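Long-range contact in putative HTH-type transcriptional regulator PH0061 (Pyrococcus horikoshii, PDB 2DBB), which probably binds specific DNA sequences as a transcriptional regulator of the AsnC family, through a helix-turn-helix domain: residues 7-18 with 43-53. Sequence-based numbering, arbitrary orientation.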
# COMPACT_ATOMS: atom_id res chain seq x y z
N LEU B 7 0.90 -17.05 -14.60
CA LEU B 7 2.14 -16.39 -14.98
C LEU B 7 3.33 -17.30 -14.67
O LEU B 7 3.37 -17.94 -13.62
CB LEU B 7 2.28 -15.07 -14.21
CG LEU B 7 3.48 -14.17 -14.55
CD1 LEU B 7 3.38 -13.72 -16.00
CD2 LEU B 7 3.50 -12.98 -13.62
N ASP B 8 4.29 -17.34 -15.58
CA ASP B 8 5.49 -18.17 -15.44
C ASP B 8 6.02 -18.25 -14.00
O ASP B 8 5.99 -17.26 -13.26
CB ASP B 8 6.58 -17.62 -16.37
CG ASP B 8 7.90 -18.32 -16.20
OD1 ASP B 8 7.98 -19.53 -16.50
OD2 ASP B 8 8.86 -17.66 -15.76
N ARG B 9 6.50 -19.43 -13.61
CA ARG B 9 7.00 -19.65 -12.26
C ARG B 9 8.18 -18.76 -11.87
O ARG B 9 8.27 -18.30 -10.73
CB ARG B 9 7.40 -21.12 -12.08
CG ARG B 9 7.72 -21.48 -10.63
CD ARG B 9 8.05 -22.96 -10.46
NE ARG B 9 8.18 -23.35 -9.06
CZ ARG B 9 7.18 -23.29 -8.17
NH1 ARG B 9 5.98 -22.87 -8.54
NH2 ARG B 9 7.39 -23.67 -6.91
N VAL B 10 9.09 -18.53 -12.81
CA VAL B 10 10.25 -17.68 -12.55
C VAL B 10 9.84 -16.21 -12.44
O VAL B 10 10.41 -15.46 -11.67
CB VAL B 10 11.32 -17.84 -13.64
CG1 VAL B 10 12.44 -16.83 -13.42
CG2 VAL B 10 11.87 -19.26 -13.62
N ASP B 11 8.84 -15.81 -13.23
CA ASP B 11 8.38 -14.43 -13.18
C ASP B 11 7.80 -14.13 -11.80
O ASP B 11 8.01 -13.05 -11.25
CB ASP B 11 7.31 -14.17 -14.25
CG ASP B 11 7.88 -14.17 -15.66
OD1 ASP B 11 8.87 -13.45 -15.91
OD2 ASP B 11 7.32 -14.88 -16.52
N MET B 12 7.06 -15.09 -11.24
CA MET B 12 6.47 -14.88 -9.92
C MET B 12 7.55 -14.76 -8.85
O MET B 12 7.45 -13.92 -7.96
CB MET B 12 5.51 -16.02 -9.58
CG MET B 12 4.65 -15.77 -8.33
SD MET B 12 3.49 -14.35 -8.45
CE MET B 12 4.30 -13.17 -7.41
N GLN B 13 8.58 -15.59 -8.93
CA GLN B 13 9.67 -15.54 -7.94
C GLN B 13 10.32 -14.17 -8.01
O GLN B 13 10.59 -13.54 -6.99
CB GLN B 13 10.71 -16.62 -8.24
CG GLN B 13 10.14 -18.03 -8.25
CD GLN B 13 11.17 -19.07 -8.66
OE1 GLN B 13 11.97 -18.84 -9.56
NE2 GLN B 13 11.13 -20.23 -8.01
N LEU B 14 10.54 -13.72 -9.24
CA LEU B 14 11.15 -12.43 -9.51
C LEU B 14 10.31 -11.31 -8.87
O LEU B 14 10.84 -10.38 -8.28
CB LEU B 14 11.23 -12.26 -11.03
CG LEU B 14 12.28 -11.38 -11.70
CD1 LEU B 14 13.64 -11.52 -11.02
CD2 LEU B 14 12.37 -11.78 -13.15
N VAL B 15 8.99 -11.41 -9.00
CA VAL B 15 8.10 -10.43 -8.42
C VAL B 15 8.22 -10.47 -6.89
O VAL B 15 8.31 -9.42 -6.23
CB VAL B 15 6.64 -10.71 -8.85
CG1 VAL B 15 5.66 -10.00 -7.92
CG2 VAL B 15 6.44 -10.24 -10.29
N LYS B 16 8.22 -11.67 -6.34
CA LYS B 16 8.34 -11.87 -4.90
C LYS B 16 9.64 -11.23 -4.38
O LYS B 16 9.64 -10.55 -3.36
CB LYS B 16 8.33 -13.37 -4.58
CG LYS B 16 6.99 -14.07 -4.77
CD LYS B 16 6.04 -13.75 -3.62
CE LYS B 16 4.79 -14.64 -3.63
NZ LYS B 16 3.87 -14.35 -4.76
N ILE B 17 10.74 -11.47 -5.09
CA ILE B 17 12.04 -10.93 -4.70
C ILE B 17 12.11 -9.41 -4.79
O ILE B 17 12.54 -8.75 -3.84
CB ILE B 17 13.16 -11.56 -5.55
CG1 ILE B 17 13.19 -13.08 -5.31
CG2 ILE B 17 14.51 -10.95 -5.18
CD1 ILE B 17 14.17 -13.84 -6.18
N LEU B 18 11.69 -8.86 -5.92
CA LEU B 18 11.70 -7.42 -6.14
C LEU B 18 10.84 -6.66 -5.14
O LEU B 18 11.07 -5.47 -4.89
CB LEU B 18 11.24 -7.09 -7.56
CG LEU B 18 12.21 -7.52 -8.65
CD1 LEU B 18 11.60 -7.26 -10.02
CD2 LEU B 18 13.51 -6.75 -8.48
N ARG B 43 13.17 -10.77 -18.80
CA ARG B 43 12.00 -11.08 -17.98
C ARG B 43 11.43 -9.83 -17.31
O ARG B 43 10.23 -9.58 -17.38
CB ARG B 43 12.37 -12.13 -16.92
CG ARG B 43 12.53 -13.52 -17.50
CD ARG B 43 12.98 -14.53 -16.46
NE ARG B 43 12.83 -15.90 -16.92
CZ ARG B 43 11.66 -16.50 -17.14
NH1 ARG B 43 10.52 -15.84 -16.92
NH2 ARG B 43 11.62 -17.75 -17.57
N ILE B 44 12.29 -9.05 -16.66
CA ILE B 44 11.84 -7.84 -16.00
C ILE B 44 11.26 -6.86 -17.01
O ILE B 44 10.27 -6.19 -16.73
CB ILE B 44 13.00 -7.15 -15.26
CG1 ILE B 44 13.36 -7.96 -14.02
CG2 ILE B 44 12.62 -5.71 -14.88
CD1 ILE B 44 14.47 -7.35 -13.20
N ASP B 45 11.86 -6.80 -18.18
CA ASP B 45 11.39 -5.90 -19.22
C ASP B 45 9.98 -6.28 -19.67
O ASP B 45 9.13 -5.42 -19.88
CB ASP B 45 12.34 -5.91 -20.40
CG ASP B 45 12.42 -4.57 -21.09
OD1 ASP B 45 11.71 -4.36 -22.10
OD2 ASP B 45 13.18 -3.71 -20.60
N LYS B 46 9.74 -7.58 -19.82
CA LYS B 46 8.43 -8.05 -20.24
C LYS B 46 7.41 -7.76 -19.15
O LYS B 46 6.29 -7.32 -19.43
CB LYS B 46 8.48 -9.56 -20.52
CG LYS B 46 7.25 -10.09 -21.24
CD LYS B 46 7.05 -9.38 -22.58
CE LYS B 46 5.89 -9.99 -23.36
NZ LYS B 46 5.68 -9.31 -24.67
N LEU B 47 7.79 -7.99 -17.90
CA LEU B 47 6.90 -7.74 -16.77
C LEU B 47 6.46 -6.28 -16.75
O LEU B 47 5.30 -5.97 -16.49
CB LEU B 47 7.58 -8.11 -15.45
CG LEU B 47 7.91 -9.59 -15.27
CD1 LEU B 47 8.56 -9.81 -13.91
CD2 LEU B 47 6.65 -10.43 -15.38
N LYS B 48 7.39 -5.37 -17.04
CA LYS B 48 7.07 -3.95 -17.05
C LYS B 48 6.20 -3.60 -18.24
O LYS B 48 5.25 -2.82 -18.13
CB LYS B 48 8.35 -3.11 -17.08
CG LYS B 48 9.26 -3.30 -15.87
CD LYS B 48 10.31 -2.19 -15.76
CE LYS B 48 11.16 -2.09 -17.02
NZ LYS B 48 12.15 -0.97 -16.94
N LYS B 49 6.51 -4.19 -19.39
CA LYS B 49 5.74 -3.93 -20.61
C LYS B 49 4.29 -4.38 -20.43
O LYS B 49 3.37 -3.70 -20.88
CB LYS B 49 6.36 -4.67 -21.79
CG LYS B 49 5.75 -4.28 -23.14
CD LYS B 49 6.25 -5.19 -24.27
CE LYS B 49 5.77 -4.69 -25.63
NZ LYS B 49 4.28 -4.51 -25.71
N LEU B 50 4.10 -5.52 -19.77
CA LEU B 50 2.78 -6.08 -19.54
C LEU B 50 2.04 -5.44 -18.37
O LEU B 50 0.92 -5.84 -18.04
CB LEU B 50 2.89 -7.58 -19.30
CG LEU B 50 3.37 -8.42 -20.49
CD1 LEU B 50 3.58 -9.87 -20.05
CD2 LEU B 50 2.35 -8.34 -21.60
N GLY B 51 2.66 -4.46 -17.73
CA GLY B 51 2.01 -3.81 -16.60
C GLY B 51 1.96 -4.66 -15.34
O GLY B 51 1.29 -4.30 -14.37
N ILE B 52 2.64 -5.80 -15.34
CA ILE B 52 2.64 -6.66 -14.16
C ILE B 52 3.37 -5.93 -13.02
O ILE B 52 2.92 -5.96 -11.88
CB ILE B 52 3.28 -8.03 -14.47
CG1 ILE B 52 2.42 -8.74 -15.53
CG2 ILE B 52 3.39 -8.86 -13.20
CD1 ILE B 52 2.90 -10.13 -15.92
N ILE B 53 4.48 -5.28 -13.34
CA ILE B 53 5.20 -4.48 -12.35
C ILE B 53 4.89 -3.05 -12.80
O ILE B 53 5.36 -2.61 -13.85
CB ILE B 53 6.71 -4.68 -12.39
CG1 ILE B 53 7.08 -6.08 -11.89
CG2 ILE B 53 7.39 -3.61 -11.53
CD1 ILE B 53 8.56 -6.38 -11.93
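With CG beside its backbone N (chi1 -74°) and the chain extended from CG to NE, R43 reaches across the start of helix 9-18, while D8, its CG anti to N, folds its carboxylate back over the same turn. Their salt bridge joins R43 NH1 to D8 OD2 at 2.7 Å; the carboxylate and guanidinium planes are only 15° apart, yet OD2 arrives obliquely. The same NH1 meets D11 OD1 at 3.1 Å, near the guanidinium plane but with the carboxylate turned well away, so one nitrogen serves two acids, both bonds weak. V10 CB sits over the centre of one guanidinium face, with CG1 3.6 Å from R43 NE. D8 OD2 also caps the helix, accepting from D11 N at 3.1 Å and weakly from V10 N. Beyond this polar edge the helices, crossing at -83°, form an apolar core with flanking L7, I52 and I53. L7 CD1 meets I52 CD1 tip to tip at 3.6 Å. The L14 and I44 side chains cross at about a right angle, as do L18 and I53; L47 lies between, against D11 and V15. L65 of the second subunit packs on L7, V15 and I52. The network thus ties the N-cap of helix 9-18 to helix 37-49, the recognition helix of the predicted helix-turn-helix, and R43 probably offsets both acids' charge.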